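Local coordinates for spondin-1 (Homo sapiens, PDB 3COO), which is a secreted extracellular-matrix glycoprotein with a probable role in cell adhesion, and binds heparin through its reelin-N domain, at residues 22-27 with 103-108; 54-59 with 125-130. All coordinates share one frame; numbering follows the deposited sequence.

Contact 1 (22-27 with 103-108)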
loop_
_atom_site.group_PDB
_atom_site.type_symbol
_atom_site.label_atom_id
_atom_site.label_comp_id
_atom_site.label_asym_id
_atom_site.label_seq_id
_atom_site.Cartn_x
_atom_site.Cartn_y
_atom_site.Cartn_z
ATOM N N CYS A 22 -6.605 -19.116 7.526
ATOM C CA CYS A 22 -5.916 -18.173 8.421
ATOM C C CYS A 22 -4.465 -18.545 8.753
ATOM O O CYS A 22 -3.821 -17.874 9.548
ATOM C CB CYS A 22 -6.761 -17.907 9.694
ATOM S SG CYS A 22 -8.481 -17.440 9.262
ATOM N N SER A 23 -3.917 -19.558 8.072
ATOM C CA SER A 23 -2.541 -19.991 8.327
ATOM C C SER A 23 -1.555 -18.844 8.109
ATOM O O SER A 23 -0.461 -18.858 8.637
ATOM C CB SER A 23 -2.192 -21.189 7.458
ATOM O OG SER A 23 -2.099 -20.757 6.103
ATOM N N ARG A 24 -1.960 -17.816 7.369
ATOM C CA ARG A 24 -1.056 -16.703 7.049
ATOM C C ARG A 24 -1.300 -15.449 7.898
ATOM O O ARG A 24 -0.763 -14.390 7.602
ATOM C CB ARG A 24 -1.146 -16.356 5.553
ATOM C CG ARG A 24 -0.660 -17.498 4.662
ATOM C CD ARG A 24 -0.927 -17.082 3.243
ATOM N NE ARG A 24 -0.754 -18.162 2.277
ATOM C CZ ARG A 24 -0.922 -17.989 0.966
ATOM N NH1 ARG A 24 -1.241 -16.786 0.485
ATOM N NH2 ARG A 24 -0.763 -19.009 0.140
ATOM N N ILE A 25 -2.034 -15.593 8.985
ATOM C CA ILE A 25 -2.361 -14.469 9.873
ATOM C C ILE A 25 -1.605 -14.749 11.176
ATOM O O ILE A 25 -1.913 -15.712 11.867
ATOM C CB ILE A 25 -3.899 -14.385 10.157
ATOM C CG1 ILE A 25 -4.706 -14.026 8.888
ATOM C CG2 ILE A 25 -4.235 -13.376 11.285
ATOM C CD1 ILE A 25 -4.404 -12.686 8.278
ATOM N N LEU A 26 -0.619 -13.919 11.500
ATOM C CA LEU A 26 0.312 -14.224 12.612
ATOM C C LEU A 26 0.516 -12.990 13.466
ATOM O O LEU A 26 0.178 -11.896 13.011
ATOM C CB LEU A 26 1.662 -14.698 12.055
ATOM C CG LEU A 26 1.714 -15.963 11.184
ATOM C CD1 LEU A 26 3.140 -16.267 10.763
ATOM C CD2 LEU A 26 1.109 -17.145 11.946
ATOM N N ARG A 27 1.048 -13.156 14.692
ATOM C CA ARG A 27 1.388 -12.010 15.553
ATOM C C ARG A 27 2.843 -11.709 15.351
ATOM O O ARG A 27 3.659 -12.618 15.422
ATOM C CB ARG A 27 1.234 -12.320 17.038
ATOM C CG ARG A 27 -0.117 -12.310 17.593
ATOM C CD ARG A 27 -0.067 -13.028 18.944
ATOM N NE ARG A 27 0.260 -12.122 20.035
ATOM C CZ ARG A 27 0.139 -12.426 21.325
ATOM N NH1 ARG A 27 0.454 -11.515 22.230
ATOM N NH2 ARG A 27 -0.251 -13.648 21.713
ATOM N N MET A 103 -11.332 -12.123 3.192
ATOM C CA MET A 103 -10.132 -12.745 2.680
ATOM C C MET A 103 -10.356 -14.221 2.252
ATOM O O MET A 103 -10.862 -15.031 3.010
ATOM C CB MET A 103 -9.052 -12.599 3.733
ATOM C CG MET A 103 -7.718 -13.139 3.258
ATOM S SD MET A 103 -6.532 -12.823 4.560
ATOM C CE MET A 103 -5.148 -12.259 3.601
ATOM N N SER A 104 -10.006 -14.584 1.025
ATOM C CA SER A 104 -10.426 -15.918 0.593
ATOM C C SER A 104 -9.694 -17.028 1.378
ATOM O O SER A 104 -10.245 -18.112 1.604
ATOM C CB SER A 104 -10.284 -16.103 -0.917
ATOM O OG SER A 104 -8.922 -16.159 -1.295
ATOM N N ASN A 105 -8.482 -16.729 1.837
ATOM C CA ASN A 105 -7.742 -17.698 2.645
ATOM C C ASN A 105 -8.077 -17.684 4.129
ATOM O O ASN A 105 -7.639 -18.560 4.861
ATOM C CB ASN A 105 -6.250 -17.575 2.398
ATOM C CG ASN A 105 -5.860 -18.157 1.070
ATOM O OD1 ASN A 105 -6.404 -19.199 0.666
ATOM N ND2 ASN A 105 -4.936 -17.485 0.352
ATOM N N CYS A 106 -8.866 -16.693 4.543
ATOM C CA CYS A 106 -9.227 -16.486 5.944
ATOM C C CYS A 106 -10.526 -15.718 5.987
ATOM O O CYS A 106 -10.513 -14.492 6.090
ATOM C CB CYS A 106 -8.126 -15.721 6.676
ATOM S SG CYS A 106 -8.482 -15.532 8.443
ATOM N N PRO A 107 -11.661 -16.431 5.835
ATOM C CA PRO A 107 -12.953 -15.727 5.610
ATOM C C PRO A 107 -13.456 -14.851 6.756
ATOM O O PRO A 107 -14.373 -14.069 6.558
ATOM C CB PRO A 107 -13.937 -16.862 5.283
ATOM C CG PRO A 107 -13.034 -18.073 4.941
ATOM C CD PRO A 107 -11.807 -17.892 5.776
ATOM N N VAL A 108 -12.818 -14.932 7.912
ATOM C CA VAL A 108 -13.158 -14.057 9.037
ATOM C C VAL A 108 -12.356 -12.730 9.007
ATOM O O VAL A 108 -12.592 -11.844 9.824
ATOM C CB VAL A 108 -12.983 -14.797 10.428
ATOM C CG1 VAL A 108 -14.129 -15.833 10.680
ATOM C CG2 VAL A 108 -11.623 -15.460 10.546
HETATM O O HOH W 1 -4.513 -17.530 5.613
#
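Cys22 and Cys106 bring two type I beta turns together, Cys22 to Ile25 and Met103 to Cys106, and the backbone N of Cys22 donates to Asn105 O at 2.9 Å in a nearly straight bond. The disulfide is the covalent part of the joint: Cys22 SG and Cys106 SG lie 2.1 Å apart with a chi3 of 85°, close to the relaxed right angle. The two halves differ, for SG of Cys106 stands anti to its backbone N (chi1 -176°), which carries the sulfur across to the other turn, whereas SG of Cys22 sits beside its own N. Ile25 packs on the Cys106 half of the bridge, CG1 lying 4.1 Å from Cys106 SG, and its CD1 is 4.3 Å from the sulfur of Met103, SD. Val108 CG2 comes to 3.9 Å from Cys22 SG. ND2 of Asn105 stands over one face of the Arg24 guanidinium, off-centre and 3.8 Å from NH1 of Arg24, with the planes 57° apart. A water accepts from Arg24 N and donates weakly to Asn105 O, which thus takes one direct bond and one weak water-mediated link from the 22-25 turn. Met103 also packs on Arg145 of the second subunit. A disulfide thus staples the chain entering strand 25-27 to the loop between strands 100-103 and 110-112 of the Reeler domain.

Contact 2 (54-59 with 125-130); sequences TSYRVT and WIAPPA
The phenol ring of Tyr56 meets Trp125 O and the methyl CB of Ala127 at its edge, the latter 3.9 Å from CE2, and its CD2 reaches the indole of Trp125 at an oblique angle, 3.9 Å from CE3. Each ring also has a neighbour from its own segment over one face: Thr54 OG1 for Tyr56, and Ala127 CA for Trp125, 3.8 Å above the plane and off-centre. Trp125 carries CG anti to its own N (chi1 173°), a setting that sends the indole obliquely across Tyr56, and CG1 of Val58 closes on Trp125 CB at 3.6 Å. In the backbone, Tyr56 and Trp125 form an antiparallel hydrogen-bonded pair: Tyr56 N to Trp125 O and Trp125 N to Tyr56 O are both 2.8 Å, the first almost linear at 174°. Ala127 N to Thr54 O prolongs the pairing past Ile126. The polar ends of the aromatics are held by other loops, Tyr56 OH by Lys51 N and Trp125 NE1 by Ala89 O. Strands 55-62 and 120-126 are the inner pair of a four-stranded antiparallel sheet flanked by 39-43 and 91-93; Trp125 and Val58 face strand 72-77 of the six-stranded sheet, and Tyr56 packs on Tyr50 of strand 49-50.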
loop_
_atom_site.group_PDB
_atom_site.type_symbol
_atom_site.label_atom_id
_atom_site.label_comp_id
_atom_site.label_asym_id
_atom_site.label_seq_id
_atom_site.Cartn_x
_atom_site.Cartn_y
_atom_site.Cartn_z
ATOM N N THR A 54 -24.121 -6.050 19.478
ATOM C CA THR A 54 -24.069 -4.774 18.824
ATOM C C THR A 54 -23.174 -4.620 17.648
ATOM O O THR A 54 -22.060 -5.190 17.589
ATOM C CB THR A 54 -24.186 -3.427 19.707
ATOM O OG1 THR A 54 -23.037 -2.558 19.550
ATOM C CG2 THR A 54 -24.611 -3.640 21.033
ATOM N N SER A 55 -23.687 -3.857 16.681
ATOM C CA SER A 55 -22.911 -3.514 15.447
ATOM C C SER A 55 -22.080 -2.246 15.645
ATOM O O SER A 55 -22.647 -1.164 15.814
ATOM C CB SER A 55 -23.901 -3.231 14.262
ATOM O OG SER A 55 -23.206 -2.767 13.090
ATOM N N TYR A 56 -20.760 -2.366 15.578
ATOM C CA TYR A 56 -19.829 -1.245 15.719
ATOM C C TYR A 56 -19.260 -0.909 14.347
ATOM O O TYR A 56 -18.972 -1.796 13.564
ATOM C CB TYR A 56 -18.641 -1.614 16.652
ATOM C CG TYR A 56 -19.112 -1.798 18.075
ATOM C CD1 TYR A 56 -19.284 -0.688 18.930
ATOM C CD2 TYR A 56 -19.502 -3.057 18.526
ATOM C CE1 TYR A 56 -19.793 -0.876 20.235
ATOM C CE2 TYR A 56 -19.981 -3.242 19.791
ATOM C CZ TYR A 56 -20.143 -2.150 20.627
ATOM O OH TYR A 56 -20.642 -2.366 21.854
ATOM N N ARG A 57 -19.070 0.371 14.096
ATOM C CA ARG A 57 -18.493 0.826 12.855
ATOM C C ARG A 57 -16.972 0.919 13.134
ATOM O O ARG A 57 -16.538 1.567 14.102
ATOM C CB ARG A 57 -19.143 2.162 12.481
ATOM C CG ARG A 57 -18.903 2.650 11.083
ATOM C CD ARG A 57 -19.470 4.107 10.935
ATOM N NE ARG A 57 -20.939 4.231 11.053
ATOM C CZ ARG A 57 -21.772 4.030 10.037
ATOM N NH1 ARG A 57 -23.081 4.167 10.195
ATOM N NH2 ARG A 57 -21.279 3.703 8.849
ATOM N N VAL A 58 -16.189 0.204 12.340
ATOM C CA VAL A 58 -14.719 0.231 12.507
ATOM C C VAL A 58 -14.021 0.811 11.281
ATOM O O VAL A 58 -14.297 0.391 10.141
ATOM C CB VAL A 58 -14.097 -1.060 13.144
ATOM C CG1 VAL A 58 -15.151 -2.103 13.792
ATOM C CG2 VAL A 58 -12.847 -1.626 12.447
ATOM N N THR A 59 -13.242 1.864 11.511
ATOM C CA THR A 59 -12.510 2.517 10.409
ATOM C C THR A 59 -11.006 2.546 10.557
ATOM O O THR A 59 -10.457 2.806 11.657
ATOM C CB THR A 59 -13.120 3.851 9.911
ATOM O OG1 THR A 59 -12.111 4.871 9.660
ATOM C CG2 THR A 59 -14.197 4.327 10.711
ATOM N N TRP A 125 -18.597 -4.414 12.678
ATOM C CA TRP A 125 -18.131 -5.589 13.416
ATOM C C TRP A 125 -19.175 -5.835 14.486
ATOM O O TRP A 125 -19.533 -4.918 15.269
ATOM C CB TRP A 125 -16.753 -5.349 14.024
ATOM C CG TRP A 125 -16.280 -6.482 14.963
ATOM C CD1 TRP A 125 -15.752 -7.685 14.586
ATOM C CD2 TRP A 125 -16.279 -6.481 16.400
ATOM N NE1 TRP A 125 -15.404 -8.440 15.689
ATOM C CE2 TRP A 125 -15.732 -7.725 16.821
ATOM C CE3 TRP A 125 -16.712 -5.564 17.376
ATOM C CZ2 TRP A 125 -15.584 -8.064 18.178
ATOM C CZ3 TRP A 125 -16.563 -5.913 18.746
ATOM C CH2 TRP A 125 -15.968 -7.127 19.123
ATOM N N ILE A 126 -19.789 -7.009 14.435
ATOM C CA ILE A 126 -20.846 -7.354 15.382
ATOM C C ILE A 126 -20.232 -8.052 16.597
ATOM O O ILE A 126 -19.582 -9.076 16.441
ATOM C CB ILE A 126 -21.932 -8.239 14.714
ATOM C CG1 ILE A 126 -22.605 -7.482 13.539
ATOM C CG2 ILE A 126 -22.996 -8.725 15.762
ATOM C CD1 ILE A 126 -23.456 -8.360 12.694
ATOM N N ALA A 127 -20.434 -7.511 17.805
ATOM C CA ALA A 127 -19.739 -8.058 19.000
ATOM C C ALA A 127 -20.214 -9.475 19.295
ATOM O O ALA A 127 -21.394 -9.789 19.054
ATOM C CB ALA A 127 -19.946 -7.159 20.259
ATOM N N PRO A 128 -19.303 -10.336 19.824
ATOM C CA PRO A 128 -19.594 -11.732 20.076
ATOM C C PRO A 128 -20.416 -11.955 21.364
ATOM O O PRO A 128 -20.595 -11.017 22.142
ATOM C CB PRO A 128 -18.186 -12.340 20.241
ATOM C CG PRO A 128 -17.413 -11.265 20.972
ATOM C CD PRO A 128 -17.886 -10.031 20.132
ATOM N N PRO A 129 -20.952 -13.168 21.550
ATOM C CA PRO A 129 -21.833 -13.448 22.692
ATOM C C PRO A 129 -21.198 -13.218 24.046
ATOM O O PRO A 129 -19.964 -13.267 24.159
ATOM C CB PRO A 129 -22.149 -14.937 22.558
ATOM C CG PRO A 129 -21.869 -15.295 21.181
ATOM C CD PRO A 129 -20.805 -14.336 20.663
ATOM N N ALA A 130 -22.035 -13.005 25.063
ATOM C CA ALA A 130 -21.566 -12.879 26.438
ATOM C C ALA A 130 -20.619 -14.038 26.688
ATOM O O ALA A 130 -20.841 -15.152 26.200
ATOM C CB ALA A 130 -22.719 -12.923 27.425
#

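Contacts 1 and 2 lie in the same Reeler domain, their centres 19 Å apart and their nearest atoms about 7 Å apart, without touching. Their segments alternate along the chain: 22-27, 54-59, 103-108, then 125-130. Contact 2 belongs to the four-stranded sheet, whereas contact 1 fixes the chain near the start of its modelled part to the loop that follows 100-103, the edge strand of the six-stranded sheet. One is closed by a covalent bridge between turns, the other by backbone pairing and an aromatic cluster that faces the second sheet. No ligand is bound at either contact, and the residues that meet heparin cannot be inferred from their geometry.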